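Local structure of regulatory protein BlaR1 (Bacillus licheniformis, 1NRF) at residues V67-L72 and W114-L119; S76-K81 and D120-E125. The protein probably senses beta-lactam antibiotics through acylation of its extracellular C-terminal domain, the part in this crystal structure, and relays the signal across the membrane. One frame throughout, in Å; residues are numbered along the deposited sequence.

Contact 1. Residues V67-L72 and W114-L119; sequences VFSALL and WYFQKL
F116 of helix 113-123 reaches across to S69 and A70 on helix 66-76, and its side chain makes all of the close contact between the two segments. Starting at the backbone, its CB lies 3.8 Å from the hydroxyl OG of S69. CG stands anti to the carbonyl carbon (chi1 -61°), which carries the ring toward helix 66-76. Farther out, CD2 passes 3.9 Å from the same S69 OG, which sits at the ring edge near its plane. CE2 then meets the methyl CB of A70 at 3.9 Å, again edge-on and in the plane of the ring. One face is closed from within its own helix: Y115 CD1 lies 3.9 Å above the plane, over the ring centre. The side chain also touches A107, so it is in contact with both helix 66-76 and helix 104-110. Small residues on the facing helix allow this closeness, with the CA atoms of S69 and F116 only 6.8 Å apart. Helix 66-76 follows S63, the probable acylated serine of the SxxK motif shared by penicillin-binding proteins and serine beta-lactamases, and the F116 side chain is about 7 Å from that of S63. S69 OG meets only carbon atoms of F116, CB and CD2; its probable hydrogen bond goes to D120, one turn farther along helix 113-123. Thus the ring edge meets a methyl and a hydroxyl oxygen in a buried place, and that hydroxyl is paired with a carboxylate.

Contact 2. Residues S76-K81 and D120-E125; sequences SGIITK and DRQIGE
I78 sets its methyl CG2 and the end of its ethyl branch against the Q122 side chain, and the base of that branch, CG1, against I123, just past the end of helix 66-76. The chi1 of I78 (-59°) sets CG1 anti to the carbonyl carbon and CG2 anti to the backbone N, fanning both branches toward helix 113-123. CG2 stands over one face of the Q122 amide, 3.5 Å from its CD and equally far from OE1 and NE2. CD1 does not extend: with chi2 at -53° it folds back beside CA and comes to the NE2 end of the amide on the same side, past its rim, I78 CD1 lying 3.2 Å from Q122 NE2. Q122 meets it from the opposite direction, its CG anti to the backbone N and its chain straight beyond, which lays the amide across the isoleucine at the exposed margin of the contact. Deeper in the contact, I78 CG1 and I123 CG1 touch at 3.9 Å as the two side chains cross obliquely. Two helix ends meet here, in the helical part of the penicillin-binding transpeptidase fold. Helix 66-76 closes in a Schellman motif, with G77 at positive phi (87°) swinging the chain round so that I78 faces the other helix. Helix 113-123 stops in turn at G124, likewise at positive phi, which is also the N-cap of helix 125-134. I123 is the buried member of the cluster; unlike I78 it is fully stretched, and it rests on L72 as well. Its CD1 comes within 4.3 Å of S76 OG, a loose approach, while that hydroxyl makes a weak hydrogen bond to the carbonyl of L72, one turn back in its own helix. I78 gains further apolar support from L119.

Both contacts join helix 66-76, or the loop leaving it, to helix 113-123. Contact 1 is the inner one, wholly buried near the probable acylation site; contact 2 lies about 7 Å away between centres, at the helix ends and partly exposed. An aromatic edge against small residues serves inside, whereas branched aliphatics beside the amide of an exposed glutamine serve outside. Neither has a hydrogen bond between its own segments, but one probably bridges the two contacts, S69 OG to D120 OD1 at 2.8 Å. The apolar seam is also continuous, with L119 of contact 1 packing on I79 of contact 2. D120 has a second hydrogen bond, to Y148.

Contact 1. Residues V67-L72 and W114-L119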
loop_
_atom_site.group_PDB
_atom_site.type_symbol
_atom_site.label_atom_id
_atom_site.label_comp_id
_atom_site.label_asym_id
_atom_site.label_seq_id
_atom_site.Cartn_x
_atom_site.Cartn_y
_atom_site.Cartn_z
ATOM N N VAL A 67 -3.882 3.333 -3.246
ATOM C CA VAL A 67 -2.907 4.157 -3.954
ATOM C C VAL A 67 -3.153 4.065 -5.461
ATOM O O VAL A 67 -3.168 5.076 -6.165
ATOM C CB VAL A 67 -1.452 3.690 -3.646
ATOM C CG1 VAL A 67 -0.457 4.451 -4.503
ATOM C CG2 VAL A 67 -1.136 3.898 -2.161
ATOM N N PHE A 68 -3.357 2.848 -5.946
ATOM C CA PHE A 68 -3.587 2.647 -7.368
ATOM C C PHE A 68 -5.031 2.936 -7.737
ATOM O O PHE A 68 -5.325 3.315 -8.865
ATOM C CB PHE A 68 -3.185 1.228 -7.776
ATOM C CG PHE A 68 -1.712 0.968 -7.657
ATOM C CD1 PHE A 68 -1.148 0.620 -6.433
ATOM C CD2 PHE A 68 -0.878 1.131 -8.754
ATOM C CE1 PHE A 68 0.228 0.440 -6.303
ATOM C CE2 PHE A 68 0.500 0.953 -8.635
ATOM C CZ PHE A 68 1.053 0.607 -7.404
ATOM N N SER A 69 -5.930 2.757 -6.779
ATOM C CA SER A 69 -7.335 3.051 -7.012
ATOM C C SER A 69 -7.423 4.553 -7.281
ATOM O O SER A 69 -8.100 4.998 -8.210
ATOM C CB SER A 69 -8.166 2.703 -5.772
ATOM O OG SER A 69 -9.503 3.161 -5.912
ATOM N N ALA A 70 -6.717 5.322 -6.457
ATOM C CA ALA A 70 -6.689 6.776 -6.568
ATOM C C ALA A 70 -6.074 7.244 -7.888
ATOM O O ALA A 70 -6.521 8.220 -8.482
ATOM C CB ALA A 70 -5.914 7.362 -5.391
ATOM N N LEU A 71 -5.048 6.533 -8.342
ATOM C CA LEU A 71 -4.359 6.876 -9.579
ATOM C C LEU A 71 -5.258 6.686 -10.804
ATOM O O LEU A 71 -5.239 7.496 -11.729
ATOM C CB LEU A 71 -3.097 6.024 -9.719
ATOM C CG LEU A 71 -2.182 6.304 -10.913
ATOM C CD1 LEU A 71 -1.701 7.752 -10.919
ATOM C CD2 LEU A 71 -1.009 5.348 -10.828
ATOM N N LEU A 72 -6.041 5.612 -10.807
ATOM C CA LEU A 72 -6.937 5.353 -11.918
ATOM C C LEU A 72 -8.015 6.431 -11.920
ATOM O O LEU A 72 -8.356 6.963 -12.973
ATOM C CB LEU A 72 -7.581 3.969 -11.790
ATOM C CG LEU A 72 -8.676 3.657 -12.819
ATOM C CD1 LEU A 72 -8.075 3.615 -14.218
ATOM C CD2 LEU A 72 -9.346 2.336 -12.490
ATOM N N TRP A 114 -15.444 3.695 1.809
ATOM C CA TRP A 114 -16.554 4.076 0.935
ATOM C C TRP A 114 -16.168 5.077 -0.145
ATOM O O TRP A 114 -16.718 5.050 -1.245
ATOM C CB TRP A 114 -17.759 4.604 1.740
ATOM C CG TRP A 114 -17.574 5.914 2.485
ATOM C CD1 TRP A 114 -17.394 6.068 3.828
ATOM C CD2 TRP A 114 -17.650 7.238 1.936
ATOM N NE1 TRP A 114 -17.369 7.400 4.152
ATOM C CE2 TRP A 114 -17.525 8.141 3.010
ATOM C CE3 TRP A 114 -17.820 7.749 0.639
ATOM C CZ2 TRP A 114 -17.566 9.532 2.833
ATOM C CZ3 TRP A 114 -17.860 9.137 0.461
ATOM C CH2 TRP A 114 -17.734 10.010 1.557
ATOM N N TYR A 115 -15.206 5.942 0.158
ATOM C CA TYR A 115 -14.753 6.955 -0.798
ATOM C C TYR A 115 -14.178 6.347 -2.078
ATOM O O TYR A 115 -14.555 6.731 -3.184
ATOM C CB TYR A 115 -13.704 7.855 -0.145
ATOM C CG TYR A 115 -13.180 8.949 -1.046
ATOM C CD1 TYR A 115 -12.260 8.670 -2.053
ATOM C CD2 TYR A 115 -13.624 10.268 -0.900
ATOM C CE1 TYR A 115 -11.800 9.677 -2.889
ATOM C CE2 TYR A 115 -13.169 11.276 -1.727
ATOM C CZ TYR A 115 -12.261 10.978 -2.717
ATOM O OH TYR A 115 -11.804 11.984 -3.535
ATOM N N PHE A 116 -13.252 5.408 -1.920
ATOM C CA PHE A 116 -12.631 4.764 -3.070
ATOM C C PHE A 116 -13.581 3.773 -3.724
ATOM O O PHE A 116 -13.536 3.566 -4.937
ATOM C CB PHE A 116 -11.316 4.085 -2.654
ATOM C CG PHE A 116 -10.293 5.052 -2.115
ATOM C CD1 PHE A 116 -10.323 5.447 -0.774
ATOM C CD2 PHE A 116 -9.365 5.651 -2.968
ATOM C CE1 PHE A 116 -9.449 6.433 -0.298
ATOM C CE2 PHE A 116 -8.490 6.634 -2.503
ATOM C CZ PHE A 116 -8.533 7.028 -1.166
ATOM N N GLN A 117 -14.455 3.177 -2.919
ATOM C CA GLN A 117 -15.438 2.228 -3.430
ATOM C C GLN A 117 -16.382 2.924 -4.410
ATOM O O GLN A 117 -16.606 2.447 -5.524
ATOM C CB GLN A 117 -16.242 1.638 -2.272
ATOM C CG GLN A 117 -15.987 0.163 -2.022
ATOM C CD GLN A 117 -16.599 -0.315 -0.719
ATOM O OE1 GLN A 117 -16.774 -1.515 -0.505
ATOM N NE2 GLN A 117 -16.914 0.622 0.166
ATOM N N LYS A 118 -16.938 4.055 -3.994
ATOM C CA LYS A 118 -17.847 4.784 -4.857
ATOM C C LYS A 118 -17.051 5.371 -6.011
ATOM O O LYS A 118 -17.615 5.827 -7.007
ATOM C CB LYS A 118 -18.572 5.883 -4.067
ATOM C CG LYS A 118 -19.398 5.340 -2.879
ATOM C CD LYS A 118 -20.607 6.227 -2.506
ATOM C CE LYS A 118 -20.215 7.597 -1.954
ATOM N NZ LYS A 118 -21.403 8.408 -1.519
ATOM N N LEU A 119 -15.730 5.334 -5.872
ATOM C CA LEU A 119 -14.823 5.844 -6.895
ATOM C C LEU A 119 -14.607 4.732 -7.917
ATOM O O LEU A 119 -14.553 4.981 -9.121
ATOM C CB LEU A 119 -13.492 6.235 -6.246
ATOM C CG LEU A 119 -12.765 7.521 -6.659
ATOM C CD1 LEU A 119 -13.724 8.697 -6.673
ATOM C CD2 LEU A 119 -11.622 7.775 -5.685
#

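Contact 2. Residues S76-K81 and D120-E125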
loop_
_atom_site.group_PDB
_atom_site.type_symbol
_atom_site.label_atom_id
_atom_site.label_comp_id
_atom_site.label_asym_id
_atom_site.label_seq_id
_atom_site.Cartn_x
_atom_site.Cartn_y
_atom_site.Cartn_z
ATOM N N SER A 76 -8.726 9.057 -15.030
ATOM C CA SER A 76 -10.019 8.993 -15.709
ATOM C C SER A 76 -10.778 10.316 -15.667
ATOM O O SER A 76 -11.759 10.501 -16.387
ATOM C CB SER A 76 -10.895 7.908 -15.078
ATOM O OG SER A 76 -10.485 6.617 -15.481
ATOM N N GLY A 77 -10.324 11.229 -14.818
ATOM C CA GLY A 77 -10.993 12.505 -14.696
ATOM C C GLY A 77 -12.117 12.434 -13.679
ATOM O O GLY A 77 -12.854 13.407 -13.493
ATOM N N ILE A 78 -12.257 11.285 -13.019
ATOM C CA ILE A 78 -13.300 11.104 -12.005
ATOM C C ILE A 78 -13.118 12.103 -10.861
ATOM O O ILE A 78 -14.086 12.493 -10.209
ATOM C CB ILE A 78 -13.288 9.667 -11.427
ATOM C CG1 ILE A 78 -13.517 8.653 -12.550
ATOM C CG2 ILE A 78 -14.373 9.515 -10.375
ATOM C CD1 ILE A 78 -14.757 8.914 -13.387
ATOM N N ILE A 79 -11.869 12.499 -10.625
ATOM C CA ILE A 79 -11.522 13.469 -9.591
ATOM C C ILE A 79 -10.274 14.209 -10.047
ATOM O O ILE A 79 -9.570 13.752 -10.946
ATOM C CB ILE A 79 -11.226 12.799 -8.216
ATOM C CG1 ILE A 79 -10.202 11.673 -8.379
ATOM C CG2 ILE A 79 -12.505 12.263 -7.608
ATOM C CD1 ILE A 79 -9.825 11.024 -7.081
ATOM N N THR A 80 -10.007 15.354 -9.427
ATOM C CA THR A 80 -8.839 16.163 -9.767
ATOM C C THR A 80 -8.147 16.645 -8.501
ATOM O O THR A 80 -8.719 16.599 -7.419
ATOM C CB THR A 80 -9.232 17.407 -10.615
ATOM O OG1 THR A 80 -10.285 18.121 -9.959
ATOM C CG2 THR A 80 -9.705 16.995 -11.994
ATOM N N LYS A 81 -6.909 17.104 -8.644
ATOM C CA LYS A 81 -6.132 17.614 -7.518
ATOM C C LYS A 81 -6.933 18.652 -6.734
ATOM O O LYS A 81 -6.909 18.670 -5.502
ATOM C CB LYS A 81 -4.831 18.242 -8.044
ATOM C CG LYS A 81 -4.215 19.365 -7.191
ATOM C CD LYS A 81 -3.672 18.871 -5.848
ATOM C CE LYS A 81 -2.943 19.989 -5.092
ATOM N NZ LYS A 81 -2.502 19.585 -3.723
ATOM N N ASP A 120 -14.500 3.499 -7.423
ATOM C CA ASP A 120 -14.296 2.321 -8.267
ATOM C C ASP A 120 -15.563 1.965 -9.045
ATOM O O ASP A 120 -15.491 1.437 -10.156
ATOM C CB ASP A 120 -13.868 1.113 -7.410
ATOM C CG ASP A 120 -12.376 1.130 -7.054
ATOM O OD1 ASP A 120 -11.697 2.147 -7.320
ATOM O OD2 ASP A 120 -11.882 0.119 -6.500
ATOM N N ARG A 121 -16.718 2.250 -8.451
ATOM C CA ARG A 121 -18.004 1.967 -9.083
ATOM C C ARG A 121 -18.293 2.910 -10.245
ATOM O O ARG A 121 -18.993 2.544 -11.191
ATOM C CB ARG A 121 -19.131 2.062 -8.048
ATOM C CG ARG A 121 -19.118 0.943 -7.006
ATOM C CD ARG A 121 -19.707 1.403 -5.680
ATOM N NE ARG A 121 -19.824 0.316 -4.707
ATOM C CZ ARG A 121 -20.080 0.498 -3.414
ATOM N NH1 ARG A 121 -20.237 1.726 -2.937
ATOM N NH2 ARG A 121 -20.208 -0.545 -2.604
ATOM N N GLN A 122 -17.748 4.123 -10.176
ATOM C CA GLN A 122 -17.965 5.101 -11.231
ATOM C C GLN A 122 -17.176 4.678 -12.471
ATOM O O GLN A 122 -17.604 4.900 -13.607
ATOM C CB GLN A 122 -17.524 6.496 -10.764
ATOM C CG GLN A 122 -18.133 7.649 -11.566
ATOM C CD GLN A 122 -17.789 9.039 -11.010
ATOM O OE1 GLN A 122 -17.848 9.277 -9.795
ATOM N NE2 GLN A 122 -17.446 9.966 -11.905
ATOM N N ILE A 123 -16.028 4.046 -12.247
ATOM C CA ILE A 123 -15.184 3.602 -13.347
ATOM C C ILE A 123 -15.700 2.315 -13.996
ATOM O O ILE A 123 -15.591 2.141 -15.209
ATOM C CB ILE A 123 -13.724 3.426 -12.867
ATOM C CG1 ILE A 123 -13.194 4.779 -12.390
ATOM C CG2 ILE A 123 -12.845 2.892 -13.991
ATOM C CD1 ILE A 123 -11.789 4.736 -11.840
ATOM N N GLY A 124 -16.265 1.419 -13.193
ATOM C CA GLY A 124 -16.799 0.178 -13.735
ATOM C C GLY A 124 -15.846 -1.003 -13.834
ATOM O O GLY A 124 -14.635 -0.830 -13.995
ATOM N N GLU A 125 -16.406 -2.210 -13.750
ATOM C CA GLU A 125 -15.639 -3.449 -13.826
ATOM C C GLU A 125 -14.804 -3.592 -15.097
ATOM O O GLU A 125 -13.649 -4.024 -15.047
ATOM C CB GLU A 125 -16.574 -4.657 -13.718
ATOM C CG GLU A 125 -15.873 -5.984 -13.993
ATOM C CD GLU A 125 -16.764 -7.196 -13.795
ATOM O OE1 GLU A 125 -16.257 -8.327 -13.949
ATOM O OE2 GLU A 125 -17.966 -7.020 -13.487
#